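Local coordinates for protein ribulose-bisphosphate carboxylase (Alicyclobacillus acidocaldarius subsp. acidocaldarius, PDB 4NAS) that belongs to the ribulose-bisphosphate carboxylase large-chain family, coupling an N-terminal alpha+beta domain to a TIM-barrel domain, and contains bound calcium, at residues Asp24-Arg29 and Ala76-Ala81; Val215-Pro220 and Arg225-Arg230; Arg230-Gly235 and Val260-Leu265. One frame throughout, in Å; residues are numbered along the deposited sequence.

How the contacts relate
Contact 1 belongs to the N-terminal domain, whereas contacts 2 and 3 lie together in the TIM-barrel domain, their centres about 9 Å apart and about 44 and 46 Å from that of contact 1. Contacts 2 and 3 both use helix 221-233, share Arg230 and pack directly against each other; contact 1 touches neither. Contact 1 is buried and purely apolar, a helix side chain lying on a sheet. Contact 2 is also buried, but adds an arginine-to-carbonyl bond to its apolar packing where strand 214-216 leads into helix 221-233. Contact 3, in the last turn of the helix, is partly buried and small, a methyl group against a loop, without any hydrogen bond between its segments.

Contact 1. Residues Asp24-Arg29 and Ala76-Ala81; sequences DKLEAR and AEIDIA
Leu26, in the first turn of helix 26-36, faces Ala76 of strand 73-83 across a CA-CA separation of 8.4 Å, the nearest pair of CA atoms between the two segments. The leucine bridges the gap, its two methyl groups taking different partners. CD1 rests on the CB of Ala76 at 3.8 Å, while CD2 meets the CD1 methyl at the end of Ile78, 4.1 Å away, the two branched chains running across each other at an angle. In Leu26 the first torsion (-79°) sets CG opposite the carbonyl carbon, and the extended second torsion then carries the fork out to the strand. Strand alternation decides what the helix sees: Ala76, Ile78 and Ile80 aim their CB atoms at it, and Ile80 goes on to pack against Ile33 and Ala34 further along. Glu77 and Asp79 both form salt bridges with Arg64 of the adjacent strand. Leu19, on the other neighbouring strand, touches both Leu26 and Ile78, and Arg29 forms a salt bridge with Asp21. An amphipathic helix laid on one face of a mainly antiparallel sheet is the arrangement of the alpha+beta N-terminal domain of this family.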
ATOM      1  N   ASP B  24     -32.027  -1.103  -6.915  1.00 49.65           N
ATOM      2  CA  ASP B  24     -32.491  -2.475  -7.118  1.00 54.53           C
ATOM      3  C   ASP B  24     -31.360  -3.470  -7.371  1.00 56.80           C
ATOM      4  O   ASP B  24     -31.605  -4.658  -7.595  1.00 60.93           O
ATOM      5  CB  ASP B  24     -33.508  -2.532  -8.257  1.00 61.67           C
ATOM      6  CG  ASP B  24     -32.972  -1.934  -9.543  1.00 68.89           C
ATOM      7  OD1 ASP B  24     -31.977  -1.177  -9.489  1.00 64.94           O
ATOM      8  OD2 ASP B  24     -33.558  -2.218 -10.610  1.00 79.47           O
ATOM      9  N   LYS B  25     -30.126  -2.982  -7.320  1.00 48.92           N
ATOM     10  CA  LYS B  25     -28.964  -3.820  -7.556  1.00 43.33           C
ATOM     11  C   LYS B  25     -28.272  -4.117  -6.241  1.00 43.06           C
ATOM     12  O   LYS B  25     -27.485  -5.057  -6.147  1.00 39.32           O
ATOM     13  CB  LYS B  25     -27.983  -3.118  -8.498  1.00 40.90           C
ATOM     14  CG  LYS B  25     -28.619  -2.575  -9.767  1.00 41.00           C
ATOM     15  N   LEU B  26     -28.584  -3.312  -5.227  1.00 43.60           N
ATOM     16  CA  LEU B  26     -27.888  -3.369  -3.946  1.00 40.47           C
ATOM     17  C   LEU B  26     -27.915  -4.759  -3.305  1.00 43.64           C
ATOM     18  O   LEU B  26     -26.890  -5.261  -2.832  1.00 44.33           O
ATOM     19  CB  LEU B  26     -28.475  -2.340  -2.981  1.00 41.32           C
ATOM     20  CG  LEU B  26     -28.030  -0.892  -3.159  1.00 47.22           C
ATOM     21  CD1 LEU B  26     -28.701  -0.011  -2.122  1.00 52.21           C
ATOM     22  CD2 LEU B  26     -26.513  -0.770  -3.065  1.00 43.42           C
ATOM     23  N   GLU B  27     -29.092  -5.371  -3.299  1.00 41.74           N
ATOM     24  CA  GLU B  27     -29.286  -6.658  -2.642  1.00 44.40           C
ATOM     25  C   GLU B  27     -28.470  -7.765  -3.316  1.00 41.87           C
ATOM     26  O   GLU B  27     -27.781  -8.528  -2.646  1.00 33.41           O
ATOM     27  CB  GLU B  27     -30.770  -7.015  -2.624  1.00 55.94           C
ATOM     28  CG  GLU B  27     -31.265  -7.547  -1.281  1.00 69.33           C
ATOM     29  CD  GLU B  27     -31.416  -6.463  -0.218  1.00 73.63           C
ATOM     30  OE1 GLU B  27     -30.999  -6.703   0.934  1.00 70.78           O
ATOM     31  OE2 GLU B  27     -31.969  -5.382  -0.527  1.00 77.66           O
ATOM     32  N   ALA B  28     -28.533  -7.837  -4.644  1.00 46.84           N
ATOM     33  CA  ALA B  28     -27.723  -8.796  -5.396  1.00 35.97           C
ATOM     34  C   ALA B  28     -26.220  -8.501  -5.278  1.00 46.83           C
ATOM     35  O   ALA B  28     -25.413  -9.409  -5.091  1.00 43.14           O
ATOM     36  CB  ALA B  28     -28.143  -8.826  -6.856  1.00 38.60           C
ATOM     37  N   ARG B  29     -25.845  -7.231  -5.394  1.00 31.36           N
ATOM     38  CA  ARG B  29     -24.437  -6.873  -5.314  1.00 35.35           C
ATOM     39  C   ARG B  29     -23.856  -7.277  -3.963  1.00 33.69           C
ATOM     40  O   ARG B  29     -22.773  -7.853  -3.907  1.00 29.34           O
ATOM     41  CB  ARG B  29     -24.221  -5.384  -5.571  1.00 35.36           C
ATOM     42  CG  ARG B  29     -22.761  -4.995  -5.563  1.00 41.74           C
ATOM     43  CD  ARG B  29     -22.542  -3.563  -5.969  1.00 41.72           C
ATOM     44  NE  ARG B  29     -21.164  -3.162  -5.726  1.00 37.32           N
ATOM     45  CZ  ARG B  29     -20.663  -1.965  -6.011  1.00 42.08           C
ATOM     46  NH1 ARG B  29     -21.427  -1.035  -6.574  1.00 39.07           N
ATOM     47  NH2 ARG B  29     -19.386  -1.699  -5.739  1.00 41.02           N
ATOM     48  N   ALA B  76     -25.220   4.249  -0.404  1.00 27.75           N
ATOM     49  CA  ALA B  76     -25.614   3.299   0.613  1.00 27.51           C
ATOM     50  C   ALA B  76     -24.427   2.778   1.397  1.00 29.04           C
ATOM     51  O   ALA B  76     -23.268   2.873   0.955  1.00 27.03           O
ATOM     52  CB  ALA B  76     -26.384   2.143  -0.017  1.00 28.18           C
ATOM     53  N   GLU B  77     -24.724   2.249   2.577  1.00 23.19           N
ATOM     54  CA  GLU B  77     -23.756   1.485   3.340  1.00 21.27           C
ATOM     55  C   GLU B  77     -24.174   0.028   3.307  1.00 33.25           C
ATOM     56  O   GLU B  77     -25.360  -0.297   3.380  1.00 33.09           O
ATOM     57  CB  GLU B  77     -23.683   1.966   4.787  1.00 29.10           C
ATOM     58  CG  GLU B  77     -22.862   3.238   4.951  1.00 34.75           C
ATOM     59  CD  GLU B  77     -22.700   3.641   6.396  1.00 35.20           C
ATOM     60  OE1 GLU B  77     -23.201   2.912   7.278  1.00 39.84           O
ATOM     61  OE2 GLU B  77     -22.072   4.693   6.647  1.00 33.56           O
ATOM     62  N   ILE B  78     -23.193  -0.850   3.168  1.00 27.77           N
ATOM     63  CA  ILE B  78     -23.448  -2.275   3.196  1.00 24.02           C
ATOM     64  C   ILE B  78     -22.491  -2.836   4.220  1.00 28.50           C
ATOM     65  O   ILE B  78     -21.341  -2.401   4.268  1.00 26.31           O
ATOM     66  CB  ILE B  78     -23.158  -2.887   1.829  1.00 29.11           C
ATOM     67  CG1 ILE B  78     -24.193  -2.402   0.817  1.00 33.40           C
ATOM     68  CG2 ILE B  78     -23.159  -4.397   1.904  1.00 34.04           C
ATOM     69  CD1 ILE B  78     -23.862  -2.773  -0.595  1.00 39.25           C
ATOM     70  N   ASP B  79     -22.967  -3.757   5.059  1.00 23.67           N
ATOM     71  CA  ASP B  79     -22.099  -4.461   6.005  1.00 23.84           C
ATOM     72  C   ASP B  79     -21.950  -5.911   5.544  1.00 24.90           C
ATOM     73  O   ASP B  79     -22.956  -6.580   5.302  1.00 24.66           O
ATOM     74  CB  ASP B  79     -22.705  -4.465   7.423  1.00 29.06           C
ATOM     75  CG  ASP B  79     -22.886  -3.066   8.015  1.00 27.10           C
ATOM     76  OD1 ASP B  79     -22.131  -2.137   7.673  1.00 27.51           O
ATOM     77  OD2 ASP B  79     -23.796  -2.912   8.859  1.00 31.80           O
ATOM     78  N   ILE B  80     -20.714  -6.394   5.412  1.00 23.03           N
ATOM     79  CA  ILE B  80     -20.461  -7.790   5.024  1.00 25.59           C
ATOM     80  C   ILE B  80     -19.644  -8.511   6.112  1.00 24.78           C
ATOM     81  O   ILE B  80     -18.653  -7.959   6.617  1.00 23.13           O
ATOM     82  CB  ILE B  80     -19.695  -7.887   3.679  1.00 23.49           C
ATOM     83  CG1 ILE B  80     -20.435  -7.148   2.555  1.00 24.84           C
ATOM     84  CG2 ILE B  80     -19.457  -9.342   3.289  1.00 23.65           C
ATOM     85  CD1 ILE B  80     -21.841  -7.700   2.263  1.00 27.38           C
ATOM     86  N   ALA B  81     -20.069  -9.718   6.494  1.00 25.67           N
ATOM     87  CA  ALA B  81     -19.328 -10.530   7.465  1.00 29.19           C
ATOM     88  C   ALA B  81     -18.456 -11.586   6.771  1.00 29.39           C
ATOM     89  O   ALA B  81     -18.965 -12.416   6.016  1.00 30.94           O
ATOM     90  CB  ALA B  81     -20.281 -11.193   8.444  1.00 33.97           C
TER

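Contact 2. Residues Val215-Pro220 and Arg225-Arg230; sequences VNLTGP and RERARR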
ATOM      1  N   VAL B 215      15.503   7.261  14.256  1.00 21.58           N
ATOM      2  CA  VAL B 215      16.278   7.163  13.038  1.00 20.54           C
ATOM      3  C   VAL B 215      15.435   6.490  11.968  1.00 19.18           C
ATOM      4  O   VAL B 215      14.705   5.539  12.238  1.00 23.58           O
ATOM      5  CB  VAL B 215      17.607   6.395  13.304  1.00 26.07           C
ATOM      6  CG1 VAL B 215      17.342   5.003  13.891  1.00 18.38           C
ATOM      7  CG2 VAL B 215      18.470   6.350  12.067  1.00 21.56           C
ATOM      8  N   ASN B 216      15.485   7.028  10.763  1.00 20.57           N
ATOM      9  CA  ASN B 216      14.737   6.455   9.656  1.00 21.90           C
ATOM     10  C   ASN B 216      15.189   5.014   9.342  1.00 20.89           C
ATOM     11  O   ASN B 216      16.371   4.778   9.093  1.00 22.27           O
ATOM     12  CB  ASN B 216      14.870   7.370   8.435  1.00 18.21           C
ATOM     13  CG  ASN B 216      13.681   7.258   7.475  1.00 28.57           C
ATOM     14  OD1 ASN B 216      12.660   6.640   7.791  1.00 29.18           O
ATOM     15  ND2 ASN B 216      13.816   7.862   6.296  1.00 28.09           N
ATOM     16  N   LEU B 217      14.254   4.058   9.357  1.00 26.09           N
ATOM     17  CA  LEU B 217      14.560   2.649   9.036  1.00 18.19           C
ATOM     18  C   LEU B 217      14.413   2.427   7.546  1.00 20.96           C
ATOM     19  O   LEU B 217      13.330   2.588   7.003  1.00 17.25           O
ATOM     20  CB  LEU B 217      13.615   1.710   9.784  1.00 18.28           C
ATOM     21  CG  LEU B 217      13.865   0.210   9.588  1.00 22.71           C
ATOM     22  CD1 LEU B 217      15.314  -0.205   9.922  1.00 21.41           C
ATOM     23  CD2 LEU B 217      12.884  -0.538  10.452  1.00 25.29           C
ATOM     24  N   THR B 218      15.513   2.120   6.867  1.00 18.85           N
ATOM     25  CA  THR B 218      15.518   2.151   5.410  1.00 26.31           C
ATOM     26  C   THR B 218      16.352   1.030   4.804  1.00 30.58           C
ATOM     27  O   THR B 218      17.127   0.369   5.502  1.00 26.30           O
ATOM     28  CB  THR B 218      16.120   3.471   4.891  1.00 27.47           C
ATOM     29  OG1 THR B 218      17.506   3.531   5.241  1.00 23.94           O
ATOM     30  CG2 THR B 218      15.414   4.655   5.484  1.00 19.29           C
ATOM     31  N   GLY B 219      16.220   0.868   3.489  1.00 30.01           N
ATOM     32  CA  GLY B 219      16.893  -0.192   2.764  1.00 24.73           C
ATOM     33  C   GLY B 219      15.920  -1.291   2.345  1.00 20.59           C
ATOM     34  O   GLY B 219      14.724  -1.205   2.585  1.00 22.99           O
ATOM     35  N   PRO B 220      16.448  -2.345   1.722  1.00 24.04           N
ATOM     36  CA  PRO B 220      15.708  -3.487   1.183  1.00 28.24           C
ATOM     37  C   PRO B 220      14.999  -4.285   2.272  1.00 32.00           C
ATOM     38  O   PRO B 220      15.545  -4.434   3.371  1.00 29.46           O
ATOM     39  CB  PRO B 220      16.812  -4.359   0.570  1.00 31.27           C
ATOM     40  CG  PRO B 220      17.977  -3.452   0.395  1.00 33.96           C
ATOM     41  CD  PRO B 220      17.898  -2.470   1.502  1.00 27.30           C
ATOM     42  N   ARG B 225      14.944  -6.266   9.029  1.00 26.14           N
ATOM     43  CA  ARG B 225      14.827  -6.709  10.414  1.00 28.47           C
ATOM     44  C   ARG B 225      16.214  -6.764  11.079  1.00 29.90           C
ATOM     45  O   ARG B 225      16.393  -6.354  12.241  1.00 27.07           O
ATOM     46  CB  ARG B 225      14.067  -8.045  10.496  1.00 31.85           C
ATOM     47  CG  ARG B 225      13.211  -8.211  11.758  1.00 34.69           C
ATOM     48  CD  ARG B 225      12.221  -9.368  11.631  1.00 43.46           C
ATOM     49  NE  ARG B 225      12.911 -10.625  11.344  1.00 48.79           N
ATOM     50  CZ  ARG B 225      12.338 -11.823  11.350  1.00 49.33           C
ATOM     51  NH1 ARG B 225      11.051 -11.949  11.633  1.00 54.35           N
ATOM     52  NH2 ARG B 225      13.059 -12.897  11.067  1.00 49.69           N
ATOM     53  N   GLU B 226      17.210  -7.235  10.339  1.00 30.70           N
ATOM     54  CA  GLU B 226      18.581  -7.207  10.850  1.00 28.16           C
ATOM     55  C   GLU B 226      19.060  -5.766  11.084  1.00 30.88           C
ATOM     56  O   GLU B 226      19.698  -5.479  12.092  1.00 29.90           O
ATOM     57  CB  GLU B 226      19.535  -7.939   9.903  1.00 37.78           C
ATOM     58  CG  GLU B 226      20.989  -8.006  10.410  1.00 40.50           C
ATOM     59  CD  GLU B 226      21.132  -8.768  11.734  1.00 49.98           C
ATOM     60  OE1 GLU B 226      20.314  -9.679  11.997  1.00 52.84           O
ATOM     61  OE2 GLU B 226      22.065  -8.458  12.515  1.00 50.90           O
ATOM     62  N   ARG B 227      18.740  -4.850  10.173  1.00 29.55           N
ATOM     63  CA  ARG B 227      19.131  -3.461  10.383  1.00 28.30           C
ATOM     64  C   ARG B 227      18.436  -2.859  11.613  1.00 24.91           C
ATOM     65  O   ARG B 227      19.058  -2.140  12.389  1.00 28.53           O
ATOM     66  CB  ARG B 227      18.894  -2.584   9.143  1.00 24.77           C
ATOM     67  CG  ARG B 227      19.486  -1.173   9.328  1.00 27.50           C
ATOM     68  CD  ARG B 227      19.499  -0.311   8.063  1.00 27.05           C
ATOM     69  NE  ARG B 227      20.801   0.346   7.854  1.00 24.66           N
ATOM     70  CZ  ARG B 227      21.122   1.005   6.746  1.00 26.03           C
ATOM     71  NH1 ARG B 227      20.235   1.112   5.762  1.00 29.67           N
ATOM     72  NH2 ARG B 227      22.306   1.576   6.622  1.00 32.37           N
ATOM     73  N   ALA B 228      17.152  -3.160  11.783  1.00 22.70           N
ATOM     74  CA  ALA B 228      16.395  -2.682  12.941  1.00 22.74           C
ATOM     75  C   ALA B 228      17.061  -3.154  14.240  1.00 21.66           C
ATOM     76  O   ALA B 228      17.126  -2.417  15.245  1.00 21.78           O
ATOM     77  CB  ALA B 228      14.971  -3.204  12.877  1.00 21.81           C
ATOM     78  N   ARG B 229      17.550  -4.386  14.211  1.00 28.73           N
ATOM     79  CA  ARG B 229      18.194  -4.982  15.377  1.00 35.22           C
ATOM     80  C   ARG B 229      19.502  -4.269  15.686  1.00 31.42           C
ATOM     81  O   ARG B 229      19.817  -4.014  16.853  1.00 31.34           O
ATOM     82  CB  ARG B 229      18.494  -6.465  15.142  1.00 30.64           C
ATOM     83  CG  ARG B 229      17.291  -7.381  15.018  1.00 41.38           C
ATOM     84  CD  ARG B 229      17.775  -8.830  14.947  1.00 54.72           C
ATOM     85  NE  ARG B 229      16.727  -9.785  14.600  1.00 56.94           N
ATOM     86  CZ  ARG B 229      16.739 -10.532  13.502  1.00 57.06           C
ATOM     87  NH1 ARG B 229      15.745 -11.384  13.261  1.00 51.40           N
ATOM     88  NH2 ARG B 229      17.749 -10.430  12.647  1.00 57.48           N
ATOM     89  N   ARG B 230      20.278  -3.975  14.642  1.00 32.12           N
ATOM     90  CA  ARG B 230      21.568  -3.322  14.828  1.00 34.94           C
ATOM     91  C   ARG B 230      21.346  -1.939  15.393  1.00 32.99           C
ATOM     92  O   ARG B 230      22.054  -1.527  16.315  1.00 27.93           O
ATOM     93  CB  ARG B 230      22.347  -3.219  13.517  1.00 38.90           C
ATOM     94  CG  ARG B 230      22.804  -4.542  12.929  1.00 49.43           C
ATOM     95  CD  ARG B 230      23.846  -4.315  11.842  1.00 58.33           C
ATOM     96  NE  ARG B 230      23.422  -3.313  10.860  1.00 61.64           N
ATOM     97  CZ  ARG B 230      22.937  -3.598   9.652  1.00 64.90           C
ATOM     98  NH1 ARG B 230      22.583  -2.616   8.826  1.00 65.75           N
ATOM     99  NH2 ARG B 230      22.812  -4.864   9.265  1.00 61.99           N
TER
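Arg227 and Leu217 bury the most surface here, with Thr218 next, and between them they tie the middle of helix 221-233 to the chain leaving strand 214-216. Arg227 heads for the loop with CG opposite its own backbone N (-172°), stays extended through the second torsion, and bends only at the third. Its NH1 then donates to Thr218 O at 3.2 Å, with a fairly straight N-H...O angle of 158°. The carbonyl oxygen lies at the edge of the guanidinium, nearly in its plane, but the donor comes from well above the plane of the carbonyl group. Thr218 OG1 lies 3.7 Å from the same NH1, a looser neighbour. The other terminal nitrogen, NH2, makes salt bridges with Glu190, the main partner of this side chain, and with Glu184.

Leu217 supplies the apolar half. Its CD1 sits 3.9 Å from Ala228 N, against the helix backbone, and its CD2 is 4.2 Å from Ala228 CB, so the forked end lies alongside the helix turn. Leu224 and Leu231 of the same helix and Val241 of strand 238-242 also pack on this leucine. Beyond Thr218, Gly219 has a positive phi (107°) that suits glycine, and its carbonyl oxygen bonds to Tyr246 OH; Thr218 also packs on Asn88 of the second subunit.

This is the turn from strand to helix within a beta-alpha-beta unit of the barrel, with the Thr218 side chain about 13 Å from a bound calcium ion. Glu190 and Glu184 probably offset the charge of Arg227 and help hold its guanidinium in place, which in turn gives a buried loop carbonyl a donor, while Leu217 packs its methyl groups on the helix at Ala228.

Contact 3. Residues Arg230-Gly235 and Val260-Leu265; sequences RLAELG and VDVPIL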
ATOM      1  N   ARG B 230      20.278  -3.975  14.642  1.00 32.12           N
ATOM      2  CA  ARG B 230      21.568  -3.322  14.828  1.00 34.94           C
ATOM      3  C   ARG B 230      21.346  -1.939  15.393  1.00 32.99           C
ATOM      4  O   ARG B 230      22.054  -1.527  16.315  1.00 27.93           O
ATOM      5  CB  ARG B 230      22.347  -3.219  13.517  1.00 38.90           C
ATOM      6  CG  ARG B 230      22.804  -4.542  12.929  1.00 49.43           C
ATOM      7  CD  ARG B 230      23.846  -4.315  11.842  1.00 58.33           C
ATOM      8  NE  ARG B 230      23.422  -3.313  10.860  1.00 61.64           N
ATOM      9  CZ  ARG B 230      22.937  -3.598   9.652  1.00 64.90           C
ATOM     10  NH1 ARG B 230      22.583  -2.616   8.826  1.00 65.75           N
ATOM     11  NH2 ARG B 230      22.812  -4.864   9.265  1.00 61.99           N
ATOM     12  N   LEU B 231      20.350  -1.236  14.842  1.00 28.58           N
ATOM     13  CA  LEU B 231      20.088   0.147  15.220  1.00 31.59           C
ATOM     14  C   LEU B 231      19.667   0.234  16.674  1.00 23.23           C
ATOM     15  O   LEU B 231      20.060   1.162  17.383  1.00 25.46           O
ATOM     16  CB  LEU B 231      19.045   0.814  14.288  1.00 24.59           C
ATOM     17  CG  LEU B 231      19.496   0.994  12.834  1.00 23.85           C
ATOM     18  CD1 LEU B 231      18.410   1.558  11.926  1.00 20.47           C
ATOM     19  CD2 LEU B 231      20.755   1.859  12.754  1.00 22.76           C
ATOM     20  N   ALA B 232      18.892  -0.747  17.121  1.00 25.35           N
ATOM     21  CA  ALA B 232      18.515  -0.861  18.536  1.00 25.40           C
ATOM     22  C   ALA B 232      19.753  -1.081  19.405  1.00 33.03           C
ATOM     23  O   ALA B 232      19.979  -0.372  20.387  1.00 32.18           O
ATOM     24  CB  ALA B 232      17.540  -2.014  18.730  1.00 25.06           C
ATOM     25  N   GLU B 233      20.545  -2.076  19.028  1.00 34.21           N
ATOM     26  CA  GLU B 233      21.787  -2.408  19.728  1.00 40.75           C
ATOM     27  C   GLU B 233      22.735  -1.209  19.834  1.00 39.62           C
ATOM     28  O   GLU B 233      23.470  -1.074  20.804  1.00 42.59           O
ATOM     29  CB  GLU B 233      22.473  -3.583  19.025  1.00 41.91           C
ATOM     30  CG  GLU B 233      21.705  -4.902  19.151  1.00 50.04           C
ATOM     31  CD  GLU B 233      22.115  -5.951  18.120  1.00 56.42           C
ATOM     32  OE1 GLU B 233      21.559  -7.072  18.154  1.00 57.19           O
ATOM     33  OE2 GLU B 233      22.984  -5.656  17.271  1.00 60.40           O
ATOM     34  N   LEU B 234      22.693  -0.329  18.837  1.00 38.89           N
ATOM     35  CA  LEU B 234      23.555   0.852  18.804  1.00 34.08           C
ATOM     36  C   LEU B 234      23.012   2.007  19.629  1.00 33.87           C
ATOM     37  O   LEU B 234      23.687   3.030  19.799  1.00 35.56           O
ATOM     38  CB  LEU B 234      23.783   1.302  17.357  1.00 34.50           C
ATOM     39  CG  LEU B 234      24.913   0.561  16.644  1.00 36.08           C
ATOM     40  CD1 LEU B 234      24.857   0.828  15.148  1.00 38.91           C
ATOM     41  CD2 LEU B 234      26.261   0.967  17.237  1.00 33.66           C
ATOM     42  N   GLY B 235      21.789   1.867  20.129  1.00 30.07           N
ATOM     43  CA  GLY B 235      21.268   2.855  21.059  1.00 30.42           C
ATOM     44  C   GLY B 235      20.254   3.838  20.504  1.00 29.67           C
ATOM     45  O   GLY B 235      20.001   4.872  21.117  1.00 29.19           O
ATOM     46  N   VAL B 260      14.377  -6.632  18.141  1.00 29.51           N
ATOM     47  CA  VAL B 260      14.114  -5.246  17.747  1.00 34.65           C
ATOM     48  C   VAL B 260      13.599  -4.527  18.988  1.00 34.11           C
ATOM     49  O   VAL B 260      12.397  -4.287  19.167  1.00 26.84           O
ATOM     50  CB  VAL B 260      13.149  -5.119  16.542  1.00 30.90           C
ATOM     51  CG1 VAL B 260      12.987  -3.663  16.136  1.00 27.71           C
ATOM     52  CG2 VAL B 260      13.693  -5.906  15.368  1.00 28.36           C
ATOM     53  N   ASP B 261      14.547  -4.192  19.852  1.00 30.14           N
ATOM     54  CA  ASP B 261      14.227  -3.779  21.198  1.00 30.24           C
ATOM     55  C   ASP B 261      14.196  -2.264  21.293  1.00 30.32           C
ATOM     56  O   ASP B 261      14.939  -1.655  22.057  1.00 36.46           O
ATOM     57  CB  ASP B 261      15.248  -4.371  22.163  1.00 40.44           C
ATOM     58  CG  ASP B 261      14.809  -4.255  23.588  1.00 47.80           C
ATOM     59  OD1 ASP B 261      13.616  -4.535  23.850  1.00 55.49           O
ATOM     60  OD2 ASP B 261      15.641  -3.865  24.429  1.00 46.74           O
ATOM     61  N   VAL B 262      13.325  -1.659  20.504  1.00 25.29           N
ATOM     62  CA  VAL B 262      13.275  -0.222  20.385  1.00 22.29           C
ATOM     63  C   VAL B 262      11.854   0.176  19.938  1.00 24.33           C
ATOM     64  O   VAL B 262      11.218  -0.555  19.177  1.00 27.26           O
ATOM     65  CB  VAL B 262      14.303   0.206  19.333  1.00 28.18           C
ATOM     66  CG1 VAL B 262      14.118  -0.616  18.072  1.00 21.72           C
ATOM     67  CG2 VAL B 262      14.194   1.674  19.022  1.00 25.98           C
ATOM     68  N   PRO B 263      11.330   1.318  20.433  1.00 24.14           N
ATOM     69  CA  PRO B 263       9.976   1.699  19.992  1.00 24.60           C
ATOM     70  C   PRO B 263       9.891   1.998  18.500  1.00 23.61           C
ATOM     71  O   PRO B 263      10.876   2.436  17.889  1.00 20.63           O
ATOM     72  CB  PRO B 263       9.693   2.972  20.797  1.00 23.28           C
ATOM     73  CG  PRO B 263      10.534   2.837  22.030  1.00 27.20           C
ATOM     74  CD  PRO B 263      11.784   2.118  21.592  1.00 26.27           C
ATOM     75  N   ILE B 264       8.718   1.760  17.913  1.00 20.94           N
ATOM     76  CA  ILE B 264       8.475   2.134  16.530  1.00 20.60           C
ATOM     77  C   ILE B 264       7.718   3.482  16.432  1.00 17.05           C
ATOM     78  O   ILE B 264       6.704   3.708  17.098  1.00 17.43           O
ATOM     79  CB  ILE B 264       7.697   1.009  15.782  1.00 16.79           C
ATOM     80  CG1 ILE B 264       8.574  -0.256  15.692  1.00 26.75           C
ATOM     81  CG2 ILE B 264       7.190   1.516  14.419  1.00 15.89           C
ATOM     82  CD1 ILE B 264       7.833  -1.500  15.232  1.00 26.46           C
ATOM     83  N   LEU B 265       8.223   4.371  15.597  1.00 19.46           N
ATOM     84  CA  LEU B 265       7.578   5.654  15.374  1.00 15.47           C
ATOM     85  C   LEU B 265       6.973   5.594  13.962  1.00 14.79           C
ATOM     86  O   LEU B 265       7.677   5.724  12.949  1.00 18.62           O
ATOM     87  CB  LEU B 265       8.595   6.802  15.527  1.00 18.29           C
ATOM     88  CG  LEU B 265       8.210   8.224  15.052  1.00 18.46           C
ATOM     89  CD1 LEU B 265       7.070   8.795  15.906  1.00 19.80           C
ATOM     90  CD2 LEU B 265       9.443   9.191  15.067  1.00 21.50           C
TER
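Ala232 and Val262 point their CB atoms at each other, and with such short side chains the backbones come close, the two CA atoms lying 5.6 Å apart. The alanine methyl makes the contact: it reaches CG1 of Val262 at 3.8 Å, and the valine CB itself is only slightly further off. The valine is turned (chi1 50°) so that CG1 stands between its own backbone N and carbonyl carbon and faces the methyl, leaving CG2 opposite the N. The same methyl also lies 3.9 Å from Asp261 N, so it touches the loop backbone at that nitrogen as well as the valine branch.

That nitrogen belongs to an inverse gamma turn centred on Asp261, closed by a weak bond from Val262 N to Val260 O. The turn leads into strand 264-267, which lies next to strand 238-242 in the parallel sheet of the TIM-barrel domain, while helix 221-233 packs outside that sheet; the contact therefore joins the end of one barrel helix to the loop entering a barrel strand. Leu239 of strand 238-242 is touched by Leu231, Val260 and Val262 alike, bringing helix, loop and sheet together at one residue.

Val260 directs its CB away from the 230-235 segment, yet its CG1 packs on Ala228 CB one turn earlier in the helix, 3.8 Å away. After Ala232 the helix ends in a Schellman motif: Gly235 takes a positive phi (104°), and its N bonds to Ala232 O at 2.9 Å. On the loop side, Val260 O and Asp261 O accept hydrogen bonds from Lys127 and Arg136.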